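Local coordinates for protein methyltransferase (Pyrococcus horikoshii, PDB 1IXK) that probably methylates cytidine in RNA at carbon 5, using S-adenosyl-L-methionine as methyl donor, at residues D22-L27 and S248-E253; E187-L192 and V235-G240. One frame throughout, in Å; residues are numbered along the deposited sequence.

Contact 1: residues D22-L27 and S248-E253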
# COMPACT_ATOMS: atom_id res chain seq x y z
N ASP A 22 -23.91 9.69 -2.58
CA ASP A 22 -24.76 8.75 -3.31
C ASP A 22 -23.93 7.57 -3.80
O ASP A 22 -24.40 6.43 -3.77
CB ASP A 22 -25.44 9.44 -4.49
CG ASP A 22 -26.58 10.36 -4.06
OD1 ASP A 22 -27.22 10.09 -3.02
OD2 ASP A 22 -26.86 11.34 -4.78
N ARG A 23 -22.71 7.83 -4.25
CA ARG A 23 -21.84 6.77 -4.72
C ARG A 23 -21.52 5.78 -3.59
O ARG A 23 -21.66 4.56 -3.76
CB ARG A 23 -20.54 7.35 -5.28
CG ARG A 23 -20.63 7.82 -6.73
CD ARG A 23 -19.44 8.69 -7.13
NE ARG A 23 -18.14 8.04 -6.98
CZ ARG A 23 -17.58 7.24 -7.89
NH1 ARG A 23 -18.20 6.98 -9.03
NH2 ARG A 23 -16.38 6.71 -7.65
N TYR A 24 -21.10 6.30 -2.44
CA TYR A 24 -20.76 5.42 -1.33
C TYR A 24 -21.96 4.60 -0.85
O TYR A 24 -21.80 3.44 -0.50
CB TYR A 24 -20.14 6.21 -0.17
CG TYR A 24 -18.81 6.83 -0.54
CD1 TYR A 24 -18.00 6.25 -1.52
CD2 TYR A 24 -18.35 7.99 0.09
CE1 TYR A 24 -16.78 6.81 -1.87
CE2 TYR A 24 -17.13 8.56 -0.26
CZ TYR A 24 -16.34 7.96 -1.24
OH TYR A 24 -15.13 8.52 -1.59
N PHE A 25 -23.14 5.20 -0.85
CA PHE A 25 -24.33 4.46 -0.42
C PHE A 25 -24.67 3.37 -1.44
O PHE A 25 -25.13 2.29 -1.07
CB PHE A 25 -25.52 5.41 -0.23
CG PHE A 25 -26.78 4.71 0.21
CD1 PHE A 25 -27.70 4.24 -0.72
CD2 PHE A 25 -27.03 4.50 1.56
CE1 PHE A 25 -28.85 3.56 -0.31
CE2 PHE A 25 -28.18 3.82 1.98
CZ PHE A 25 -29.09 3.35 1.04
N GLN A 26 -24.43 3.64 -2.72
CA GLN A 26 -24.69 2.65 -3.76
C GLN A 26 -23.72 1.48 -3.68
O GLN A 26 -24.03 0.35 -4.07
CB GLN A 26 -24.59 3.29 -5.14
CG GLN A 26 -25.57 4.41 -5.37
CD GLN A 26 -25.48 4.98 -6.77
OE1 GLN A 26 -24.39 5.33 -7.23
NE2 GLN A 26 -26.61 5.08 -7.44
N LEU A 27 -22.52 1.75 -3.16
CA LEU A 27 -21.50 0.72 -3.05
C LEU A 27 -21.60 -0.09 -1.77
O LEU A 27 -21.41 -1.31 -1.79
CB LEU A 27 -20.11 1.36 -3.14
CG LEU A 27 -19.73 1.93 -4.51
CD1 LEU A 27 -18.46 2.75 -4.41
CD2 LEU A 27 -19.56 0.78 -5.50
N SER A 248 -7.37 4.26 -1.96
CA SER A 248 -8.60 4.86 -2.45
C SER A 248 -9.76 3.89 -2.32
O SER A 248 -9.58 2.67 -2.41
CB SER A 248 -8.43 5.27 -3.91
OG SER A 248 -9.67 5.67 -4.49
N LEU A 249 -10.96 4.42 -2.12
CA LEU A 249 -12.16 3.60 -2.03
C LEU A 249 -12.86 3.52 -3.38
O LEU A 249 -13.74 2.67 -3.59
CB LEU A 249 -13.14 4.21 -1.02
CG LEU A 249 -12.73 4.25 0.44
CD1 LEU A 249 -13.74 5.08 1.23
CD2 LEU A 249 -12.66 2.83 0.98
N GLU A 250 -12.45 4.38 -4.31
CA GLU A 250 -13.08 4.44 -5.64
C GLU A 250 -12.82 3.25 -6.55
O GLU A 250 -11.67 2.89 -6.82
CB GLU A 250 -12.64 5.71 -6.39
CG GLU A 250 -12.63 7.01 -5.59
CD GLU A 250 -13.90 7.24 -4.80
OE1 GLU A 250 -15.00 6.95 -5.31
OE2 GLU A 250 -13.80 7.73 -3.65
N PRO A 251 -13.89 2.62 -7.05
CA PRO A 251 -13.72 1.48 -7.95
C PRO A 251 -12.94 1.87 -9.21
O PRO A 251 -12.22 1.05 -9.77
CB PRO A 251 -15.15 1.07 -8.27
CG PRO A 251 -15.90 1.44 -7.02
CD PRO A 251 -15.30 2.80 -6.68
N GLU A 252 -13.09 3.12 -9.64
CA GLU A 252 -12.39 3.59 -10.84
C GLU A 252 -10.87 3.50 -10.74
O GLU A 252 -10.19 3.32 -11.75
CB GLU A 252 -12.80 5.03 -11.20
CG GLU A 252 -14.23 5.18 -11.73
CD GLU A 252 -15.27 5.35 -10.64
OE1 GLU A 252 -14.95 5.10 -9.45
OE2 GLU A 252 -16.42 5.71 -10.98
N GLU A 253 -10.34 3.64 -9.53
CA GLU A 253 -8.90 3.58 -9.32
C GLU A 253 -8.46 2.19 -8.88
O GLU A 253 -7.27 1.91 -8.78
CB GLU A 253 -8.47 4.58 -8.23
CG GLU A 253 -8.82 6.03 -8.51
CD GLU A 253 -8.51 6.92 -7.32
OE1 GLU A 253 -7.32 7.14 -7.02
OE2 GLU A 253 -9.47 7.39 -6.67

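Contact 2: residues E187-L192 and V235-G240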
# COMPACT_ATOMS: atom_id res chain seq x y z
N GLU A 187 14.74 -6.48 -17.16
CA GLU A 187 13.58 -7.35 -17.02
C GLU A 187 13.44 -7.64 -15.53
O GLU A 187 14.39 -8.08 -14.90
CB GLU A 187 13.79 -8.66 -17.79
CG GLU A 187 15.07 -9.39 -17.41
CD GLU A 187 16.33 -8.60 -17.75
OE1 GLU A 187 16.58 -8.36 -18.95
OE2 GLU A 187 17.06 -8.22 -16.81
N PHE A 188 12.26 -7.40 -14.97
CA PHE A 188 12.04 -7.58 -13.54
C PHE A 188 11.33 -8.85 -13.12
O PHE A 188 10.45 -9.35 -13.82
CB PHE A 188 11.26 -6.38 -13.00
CG PHE A 188 12.03 -5.10 -13.03
CD1 PHE A 188 12.83 -4.72 -11.95
CD2 PHE A 188 11.99 -4.28 -14.15
CE1 PHE A 188 13.58 -3.55 -11.99
CE2 PHE A 188 12.74 -3.10 -14.20
CZ PHE A 188 13.53 -2.73 -13.12
N ASP A 189 11.71 -9.36 -11.94
CA ASP A 189 11.08 -10.54 -11.37
C ASP A 189 9.82 -10.10 -10.62
O ASP A 189 8.80 -10.78 -10.66
CB ASP A 189 12.00 -11.23 -10.34
CG ASP A 189 13.22 -11.85 -10.97
OD1 ASP A 189 13.06 -12.66 -11.91
OD2 ASP A 189 14.34 -11.55 -10.50
N LYS A 190 9.93 -8.97 -9.93
CA LYS A 190 8.82 -8.44 -9.12
C LYS A 190 8.70 -6.93 -9.24
O LYS A 190 9.70 -6.22 -9.34
CB LYS A 190 9.06 -8.76 -7.64
CG LYS A 190 9.22 -10.23 -7.29
CD LYS A 190 7.91 -10.96 -7.34
CE LYS A 190 7.88 -12.11 -6.35
NZ LYS A 190 9.03 -13.04 -6.50
N ILE A 191 7.46 -6.44 -9.22
CA ILE A 191 7.21 -5.00 -9.29
C ILE A 191 6.18 -4.57 -8.25
O ILE A 191 5.13 -5.20 -8.11
CB ILE A 191 6.69 -4.59 -10.69
CG1 ILE A 191 7.79 -4.86 -11.73
CG2 ILE A 191 6.28 -3.11 -10.69
CD1 ILE A 191 7.43 -4.45 -13.12
N LEU A 192 6.50 -3.51 -7.52
CA LEU A 192 5.58 -2.98 -6.52
C LEU A 192 5.03 -1.67 -7.07
O LEU A 192 5.78 -0.73 -7.30
CB LEU A 192 6.31 -2.71 -5.20
CG LEU A 192 5.41 -2.34 -4.01
CD1 LEU A 192 4.57 -3.57 -3.63
CD2 LEU A 192 6.25 -1.90 -2.82
N VAL A 235 7.79 -4.21 -18.43
CA VAL A 235 9.14 -4.58 -18.05
C VAL A 235 9.18 -5.83 -17.16
O VAL A 235 10.25 -6.26 -16.74
CB VAL A 235 9.85 -3.42 -17.32
CG1 VAL A 235 9.93 -2.20 -18.23
CG2 VAL A 235 9.11 -3.07 -16.04
N LEU A 236 8.02 -6.39 -16.89
CA LEU A 236 7.94 -7.58 -16.05
C LEU A 236 8.23 -8.84 -16.86
O LEU A 236 7.76 -8.98 -17.98
CB LEU A 236 6.54 -7.67 -15.43
CG LEU A 236 6.31 -8.75 -14.38
CD1 LEU A 236 7.20 -8.48 -13.17
CD2 LEU A 236 4.84 -8.75 -13.97
N LYS A 237 9.00 -9.75 -16.29
CA LYS A 237 9.34 -11.00 -16.96
C LYS A 237 8.11 -11.90 -17.01
O LYS A 237 7.19 -11.75 -16.20
CB LYS A 237 10.43 -11.74 -16.20
CG LYS A 237 9.95 -12.22 -14.84
CD LYS A 237 10.91 -13.18 -14.16
CE LYS A 237 10.33 -13.66 -12.83
NZ LYS A 237 11.22 -14.62 -12.13
N PRO A 238 8.06 -12.83 -17.97
CA PRO A 238 6.89 -13.72 -18.02
C PRO A 238 6.94 -14.53 -16.73
O PRO A 238 8.01 -14.97 -16.30
CB PRO A 238 7.15 -14.56 -19.26
CG PRO A 238 7.90 -13.61 -20.15
CD PRO A 238 8.88 -12.99 -19.18
N GLY A 239 5.79 -14.73 -16.10
CA GLY A 239 5.76 -15.46 -14.85
C GLY A 239 6.08 -14.53 -13.68
O GLY A 239 6.04 -14.95 -12.53
N GLY A 240 6.40 -13.28 -14.00
CA GLY A 240 6.72 -12.30 -12.97
C GLY A 240 5.49 -11.83 -12.21
O GLY A 240 4.36 -12.01 -12.68

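Contact 1: residues D22-L27 and S248-E253
R23 reaches from helix 18-28 into the loop 248-253 and is held by two glutamates at once. Its guanidinium meets E252 end-on. NH1 bonds to OE2 of E252 at 2.9 Å, and NH2 bonds to OE1 of E252 at 2.8 Å. Both oxygens are met on their syn sides, but the two flat groups are not coplanar; their planes lie 34° apart. NH2 of R23 also gives a nearly straight bond to OE1 of E250, 2.7 Å away, on the anti side of that oxygen. All three acceptors sit close to the guanidinium plane. R23 already points at the loop; the bend at chi3 (59°) sets how the guanidinium is turned there. The other oxygen of E250 is taken by Y24: OH of Y24 donates to the syn lone pair of E250 OE2 at 2.6 Å. S200 also hydrogen-bonds to this oxygen. E250 is thus gripped through both oxygens, which fixes the rotation of its carboxylate. Behind it, OG of S248 accepts from the backbone N of E250 at 3.1 Å, an ST turn.

This polar part is buried and tight. The apolar side is looser. Here the two methyls of L27, a partly exposed residue, meet CG of P251, with CD1 of L27 3.9 Å from that atom. F283 touches both R23 and L27. This buried salt-bridge network joins the N-terminal helical region to the loop just after C247, the predicted nucleophile, in an RsmB/NOP-family methyltransferase.

Contact 2: residues E187-L192 and V235-G240
F188 and L236 form a single parallel bridge through two backbone bonds. N of F188 donates to O of V235 at 2.9 Å, and N of K237 donates to O of F188 at 2.9 Å. Beside this bridge, the CG2 methyl of V235 is the main bump. It fits between F188 and I191, 3.7 Å from CD2 of the F188 ring and 3.6 Å from CD1 of I191. CD1 of L236 fills the next hollow. It rests 3.9 Å from CG1 of I191 and also lies against the carbonyl oxygens of F188 and D189. G240 leaves room for this methyl, since a CB there would clash with it. CG of K237 takes the crowded position (chi1 66°), and the chain then runs extended past D189. Its NZ forms a salt bridge to OD1 of D189 at 2.7 Å, on the anti side and tilted from the carboxylate plane. With an alanine here, OD1 of D189 would probably lose its charged mate and the side of D189 its cover. K237 to G240 form a type II turn. Strand 188-194, helix 215-235 and the parallel strand 240-246 form a beta-alpha-beta crossover of the Rossmann-like sheet.

From the N terminus, helix 18-28 supplies the first half of contact 1. The chain then runs through the small antiparallel sheet and strands 121-124, 145-149 and 171-174 before reaching 187-192. Helix 215-235 follows, and the chain returns at 235-240, closing contact 2 as a short loop. Strand 240-246 leads on to 248-253, where contact 1 closes a much longer loop. Contact 2 is therefore nested inside contact 1. They do not touch: their centres are 30 Å apart and their nearest atoms about 13 Å. Contact 1 ties helix 18-28 to the probable catalytic domain, while contact 2 joins neighbouring strands within it.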